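Local coordinates for putative pectin lyase (Geobacillus virus E2, PDB 7CHU), which serves as a tailspike of a deep-sea thermophilic bacteriophage, probably recognising and perhaps degrading host surface polysaccharide through a pectate-lyase-like beta-helix, at residues V189-I194 with H210-E215; P156-V161 with V172-M177. One frame throughout, in Å; residues are numbered along the deposited sequence.

Contact 1: residues V189-I194 with H210-E215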
loop_
_atom_site.group_PDB
_atom_site.type_symbol
_atom_site.label_atom_id
_atom_site.label_comp_id
_atom_site.label_asym_id
_atom_site.label_seq_id
_atom_site.Cartn_x
_atom_site.Cartn_y
_atom_site.Cartn_z
ATOM N N VAL A 189 20.293 -15.435 -2.191
ATOM C CA VAL A 189 20.308 -14.651 -3.419
ATOM C C VAL A 189 21.199 -13.455 -3.168
ATOM O O VAL A 189 21.060 -12.783 -2.137
ATOM C CB VAL A 189 18.896 -14.174 -3.829
ATOM C CG1 VAL A 189 18.972 -13.219 -5.026
ATOM C CG2 VAL A 189 17.974 -15.357 -4.096
ATOM N N SER A 190 22.099 -13.184 -4.104
ATOM C CA SER A 190 22.969 -12.019 -4.057
ATOM C C SER A 190 22.674 -11.111 -5.234
ATOM O O SER A 190 22.673 -11.570 -6.384
ATOM C CB SER A 190 24.441 -12.435 -4.088
ATOM O OG SER A 190 25.280 -11.315 -3.895
ATOM N N LEU A 191 22.488 -9.819 -4.948
ATOM C CA LEU A 191 22.196 -8.791 -5.943
ATOM C C LEU A 191 23.239 -7.687 -5.834
ATOM O O LEU A 191 23.484 -7.170 -4.738
ATOM C CB LEU A 191 20.778 -8.195 -5.752
ATOM C CG LEU A 191 19.564 -9.131 -5.626
ATOM C CD1 LEU A 191 18.232 -8.327 -5.511
ATOM C CD2 LEU A 191 19.478 -10.109 -6.800
ATOM N N LYS A 192 23.857 -7.319 -6.959
ATOM C CA LYS A 192 24.897 -6.299 -6.916
ATOM C C LYS A 192 24.905 -5.520 -8.218
ATOM O O LYS A 192 24.929 -6.130 -9.290
ATOM C CB LYS A 192 26.284 -6.919 -6.685
ATOM C CG LYS A 192 27.426 -5.892 -6.686
ATOM C CD LYS A 192 28.716 -6.510 -6.184
ATOM C CE LYS A 192 29.845 -5.497 -6.195
ATOM N NZ LYS A 192 31.062 -6.047 -5.504
ATOM N N LYS A 193 24.897 -4.191 -8.110
ATOM C CA LYS A 193 24.982 -3.283 -9.260
ATOM C C LYS A 193 23.855 -3.553 -10.255
ATOM O O LYS A 193 24.050 -3.624 -11.475
ATOM C CB LYS A 193 26.359 -3.358 -9.921
ATOM C CG LYS A 193 27.429 -2.630 -9.102
ATOM C CD LYS A 193 28.809 -2.771 -9.756
ATOM C CE LYS A 193 29.913 -2.214 -8.876
ATOM N NZ LYS A 193 29.798 -0.746 -8.767
ATOM N N ILE A 194 22.653 -3.705 -9.710
ATOM C CA ILE A 194 21.461 -4.027 -10.477
ATOM C C ILE A 194 20.580 -2.791 -10.514
ATOM O O ILE A 194 20.497 -2.052 -9.526
ATOM C CB ILE A 194 20.712 -5.217 -9.846
ATOM C CG1 ILE A 194 21.487 -6.513 -10.041
ATOM C CG2 ILE A 194 19.285 -5.332 -10.358
ATOM C CD1 ILE A 194 20.792 -7.669 -9.319
ATOM N N HIS A 210 23.842 -14.589 4.765
ATOM C CA HIS A 210 22.737 -13.676 4.501
ATOM C C HIS A 210 21.671 -14.397 3.678
ATOM O O HIS A 210 21.987 -15.260 2.851
ATOM C CB HIS A 210 23.212 -12.443 3.727
ATOM C CG HIS A 210 24.271 -11.634 4.413
ATOM N ND1 HIS A 210 24.141 -11.152 5.706
ATOM C CD2 HIS A 210 25.456 -11.166 3.954
ATOM C CE1 HIS A 210 25.212 -10.440 6.009
ATOM N NE2 HIS A 210 26.018 -10.424 4.960
ATOM N N GLY A 211 20.408 -14.064 3.917
ATOM C CA GLY A 211 19.345 -14.643 3.110
ATOM C C GLY A 211 19.365 -13.999 1.745
ATOM O O GLY A 211 19.513 -14.667 0.721
ATOM N N LEU A 212 19.234 -12.680 1.733
ATOM C CA LEU A 212 19.279 -11.874 0.521
ATOM C C LEU A 212 20.338 -10.803 0.753
ATOM O O LEU A 212 20.232 -10.015 1.695
ATOM C CB LEU A 212 17.899 -11.269 0.230
ATOM C CG LEU A 212 17.706 -10.241 -0.878
ATOM C CD1 LEU A 212 17.984 -10.902 -2.231
ATOM C CD2 LEU A 212 16.282 -9.678 -0.827
ATOM N N TYR A 213 21.395 -10.822 -0.044
ATOM C CA TYR A 213 22.459 -9.827 0.041
ATOM C C TYR A 213 22.292 -8.846 -1.106
ATOM O O TYR A 213 22.075 -9.256 -2.259
ATOM C CB TYR A 213 23.844 -10.485 -0.010
ATOM C CG TYR A 213 24.979 -9.474 0.005
ATOM C CD1 TYR A 213 25.370 -8.852 1.194
ATOM C CD2 TYR A 213 25.636 -9.130 -1.157
ATOM C CE1 TYR A 213 26.385 -7.923 1.204
ATOM C CE2 TYR A 213 26.659 -8.188 -1.155
ATOM C CZ TYR A 213 27.025 -7.597 0.030
ATOM O OH TYR A 213 28.033 -6.665 0.039
ATOM N N ILE A 214 22.377 -7.559 -0.793
ATOM C CA ILE A 214 22.045 -6.490 -1.730
ATOM C C ILE A 214 23.132 -5.430 -1.611
ATOM O O ILE A 214 23.349 -4.883 -0.527
ATOM C CB ILE A 214 20.648 -5.886 -1.437
ATOM C CG1 ILE A 214 19.551 -6.941 -1.665
ATOM C CG2 ILE A 214 20.365 -4.644 -2.291
ATOM C CD1 ILE A 214 18.132 -6.459 -1.243
ATOM N N GLU A 215 23.825 -5.143 -2.712
ATOM C CA GLU A 215 24.906 -4.162 -2.708
ATOM C C GLU A 215 24.768 -3.263 -3.922
ATOM O O GLU A 215 24.791 -3.750 -5.053
ATOM C CB GLU A 215 26.282 -4.837 -2.719
ATOM C CG GLU A 215 27.410 -3.811 -2.811
ATOM C CD GLU A 215 28.809 -4.456 -2.888
ATOM O OE1 GLU A 215 29.719 -3.838 -3.481
ATOM O OE2 GLU A 215 28.994 -5.569 -2.347
HETATM O O HOH W 1 30.750 -7.514 -2.930
#
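V189 and L212 pair at the head of two parallel strands, 189-192 and 212-215, whose side chains point alternately into the core and outward. On the inner face packing is tight: L212 CD1 lies 3.8 Å from V189 CB and also meets L191 CG. It gets there because L212 CG stands anti to the backbone N (chi1 172°) and the branch then bends back. Branched aliphatic residues suit this face, filling the interior without asking for polar partners; I174 packs on V189 and F160 on L191. Five backbone hydrogen bonds join the strands and the residues flanking them, donors alternating between the two chains, among them L191 N to Y213 O at 2.8 Å. On the outer face small S190 stays buried, its OG at the edge of the Y213 ring, 3.5 Å from CD2. K192, Y213 and E215 form the looser, wetter side. K192 and E215 run extended side by side to a salt bridge, NZ to OE1 at 3.3 Å, and a water spans NZ and E215 OE2. That same OE2 accepts Y213 OH at 2.8 Å, on its anti side and 28° out of the carboxylate plane. Lysine, water and tyrosine together restrict the rotation of the E215 carboxylate.

Contact 2: residues P156-V161 with V172-M177; sequences PVFEFV and VGIEKM
F160 lays its ring obliquely against V172 and I174, while F158, two residues earlier and on the same side of its chain, reaches toward M177. Both phenylalanines have CG anti to the carbonyl carbon (chi1 -70° at F158 and -64° at F160), which sends the two rings inward in much the same direction. One side of the F160 ring slides past V172, CD2 lying 3.8 Å from CB, and the far end crosses I174, with CZ 3.8 Å from CG1. Beta-branched V172 and I174 give the ring broad aliphatic surfaces, and G173 between them turns only its backbone to the contact, its O 4.1 Å from F160 CZ. At the other end M177, bent at its CG-SD bond, brings its sulfur to 4.0 Å from F158 CE2. This Met-aromatic contact is oblique, the sulfur 65° off the ring normal, and suits a flexible thioether that can mould itself to a ring. The side chains that meet here are apolar and buried, spanning the interior between two walls of the coil. I128 and I130 of strand 128-130 and L137 of strand 135-139 pack on F158, L191 and I194 of strand 187-195 cover F160, and T145 of strand 145-149 touches M177.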
loop_
_atom_site.group_PDB
_atom_site.type_symbol
_atom_site.label_atom_id
_atom_site.label_comp_id
_atom_site.label_asym_id
_atom_site.label_seq_id
_atom_site.Cartn_x
_atom_site.Cartn_y
_atom_site.Cartn_z
ATOM N N PRO A 156 26.651 -17.372 -2.801
ATOM C CA PRO A 156 25.200 -17.379 -3.024
ATOM C C PRO A 156 24.772 -18.538 -3.912
ATOM O O PRO A 156 25.568 -19.093 -4.668
ATOM C CB PRO A 156 24.936 -16.034 -3.707
ATOM C CG PRO A 156 26.248 -15.638 -4.319
ATOM C CD PRO A 156 27.310 -16.206 -3.423
ATOM N N VAL A 157 23.493 -18.910 -3.783
ATOM C CA VAL A 157 22.901 -19.883 -4.699
ATOM C C VAL A 157 22.737 -19.253 -6.074
ATOM O O VAL A 157 23.198 -19.794 -7.087
ATOM C CB VAL A 157 21.554 -20.397 -4.155
ATOM C CG1 VAL A 157 20.956 -21.416 -5.105
ATOM C CG2 VAL A 157 21.726 -21.031 -2.808
ATOM N N PHE A 158 22.112 -18.073 -6.122
ATOM C CA PHE A 158 21.998 -17.276 -7.338
ATOM C C PHE A 158 22.746 -15.971 -7.114
ATOM O O PHE A 158 22.362 -15.186 -6.242
ATOM C CB PHE A 158 20.535 -16.966 -7.678
ATOM C CG PHE A 158 19.741 -18.149 -8.122
ATOM C CD1 PHE A 158 20.169 -18.934 -9.188
ATOM C CD2 PHE A 158 18.539 -18.458 -7.501
ATOM C CE1 PHE A 158 19.414 -20.017 -9.611
ATOM C CE2 PHE A 158 17.781 -19.534 -7.921
ATOM C CZ PHE A 158 18.215 -20.319 -8.968
ATOM N N GLU A 159 23.753 -15.708 -7.951
ATOM C CA GLU A 159 24.482 -14.446 -7.951
ATOM C C GLU A 159 24.081 -13.640 -9.185
ATOM O O GLU A 159 24.374 -14.048 -10.319
ATOM C CB GLU A 159 26.001 -14.690 -7.928
ATOM C CG GLU A 159 26.817 -13.400 -7.732
ATOM C CD GLU A 159 28.351 -13.575 -7.933
ATOM O OE1 GLU A 159 28.785 -14.383 -8.784
ATOM O OE2 GLU A 159 29.131 -12.878 -7.250
ATOM N N PHE A 160 23.443 -12.486 -8.965
ATOM C CA PHE A 160 23.162 -11.503 -10.008
ATOM C C PHE A 160 24.192 -10.393 -9.850
ATOM O O PHE A 160 24.197 -9.698 -8.832
ATOM C CB PHE A 160 21.746 -10.907 -9.896
ATOM C CG PHE A 160 20.606 -11.893 -10.082
ATOM C CD1 PHE A 160 20.213 -12.723 -9.037
ATOM C CD2 PHE A 160 19.905 -11.956 -11.290
ATOM C CE1 PHE A 160 19.158 -13.610 -9.199
ATOM C CE2 PHE A 160 18.850 -12.835 -11.463
ATOM C CZ PHE A 160 18.486 -13.678 -10.414
ATOM N N VAL A 161 25.053 -10.211 -10.852
ATOM C CA VAL A 161 26.076 -9.163 -10.837
ATOM C C VAL A 161 26.492 -8.957 -12.290
ATOM O O VAL A 161 26.572 -9.940 -13.030
ATOM C CB VAL A 161 27.272 -9.559 -9.949
ATOM C CG1 VAL A 161 28.007 -10.806 -10.512
ATOM C CG2 VAL A 161 28.278 -8.418 -9.787
ATOM N N VAL A 172 16.478 -7.612 -14.154
ATOM C CA VAL A 172 16.566 -9.015 -13.748
ATOM C C VAL A 172 15.527 -9.282 -12.667
ATOM O O VAL A 172 14.951 -8.362 -12.088
ATOM C CB VAL A 172 17.984 -9.404 -13.267
ATOM C CG1 VAL A 172 18.999 -9.414 -14.440
ATOM C CG2 VAL A 172 18.441 -8.475 -12.142
ATOM N N GLY A 173 15.274 -10.552 -12.385
ATOM C CA GLY A 173 14.279 -10.840 -11.365
ATOM C C GLY A 173 14.148 -12.320 -11.083
ATOM O O GLY A 173 14.695 -13.175 -11.794
ATOM N N ILE A 174 13.415 -12.601 -10.000
ATOM C CA ILE A 174 13.010 -13.939 -9.599
ATOM C C ILE A 174 11.507 -13.882 -9.333
ATOM O O ILE A 174 11.018 -12.918 -8.736
ATOM C CB ILE A 174 13.759 -14.417 -8.325
ATOM C CG1 ILE A 174 15.290 -14.420 -8.538
ATOM C CG2 ILE A 174 13.261 -15.802 -7.884
ATOM C CD1 ILE A 174 16.075 -14.841 -7.312
ATOM N N GLU A 175 10.781 -14.919 -9.748
ATOM C CA GLU A 175 9.350 -15.029 -9.485
ATOM C C GLU A 175 9.006 -16.477 -9.178
ATOM O O GLU A 175 9.511 -17.390 -9.827
ATOM C CB GLU A 175 8.488 -14.555 -10.669
ATOM C CG GLU A 175 8.727 -13.138 -11.167
ATOM C CD GLU A 175 7.997 -12.880 -12.502
ATOM O OE1 GLU A 175 6.903 -13.447 -12.704
ATOM O OE2 GLU A 175 8.518 -12.140 -13.364
ATOM N N LYS A 176 8.161 -16.678 -8.171
ATOM C CA LYS A 176 7.463 -17.940 -7.952
ATOM C C LYS A 176 8.407 -19.142 -7.784
ATOM O O LYS A 176 8.268 -20.169 -8.462
ATOM C CB LYS A 176 6.476 -18.190 -9.098
ATOM C CG LYS A 176 5.546 -17.050 -9.388
ATOM C CD LYS A 176 4.558 -16.918 -8.263
ATOM C CE LYS A 176 3.529 -15.808 -8.496
ATOM N NZ LYS A 176 2.542 -15.848 -7.351
ATOM N N MET A 177 9.309 -19.046 -6.806
ATOM C CA MET A 177 10.185 -20.162 -6.460
ATOM C C MET A 177 10.821 -19.881 -5.099
ATOM O O MET A 177 10.811 -18.744 -4.620
ATOM C CB MET A 177 11.269 -20.389 -7.532
ATOM C CG MET A 177 12.426 -19.388 -7.478
ATOM S SD MET A 177 13.815 -19.822 -8.612
ATOM C CE MET A 177 12.959 -19.651 -10.135
#

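In the fold
The two contacts lie in series along the chain, contact 2 closing before contact 1 opens, and their centres are about 9 Å apart. Strand 187-195 joins them: it pairs in parallel with 156-160, 169-175 and 212-215, so it carries one side of contact 1 and borders both strands of contact 2. They touch directly, through probable hydrogen bonds between S190 O and F160 N and between S190 N and F158 O, and through L191 and I194 against F160. Contact 1 is thus the stacking of successive coils along the helix axis, and contact 2 the filling of its interior. Together they build part of the apolar core of the right-handed parallel beta-helix, characteristic of pectate-lyase-like proteins, within each trimer subunit.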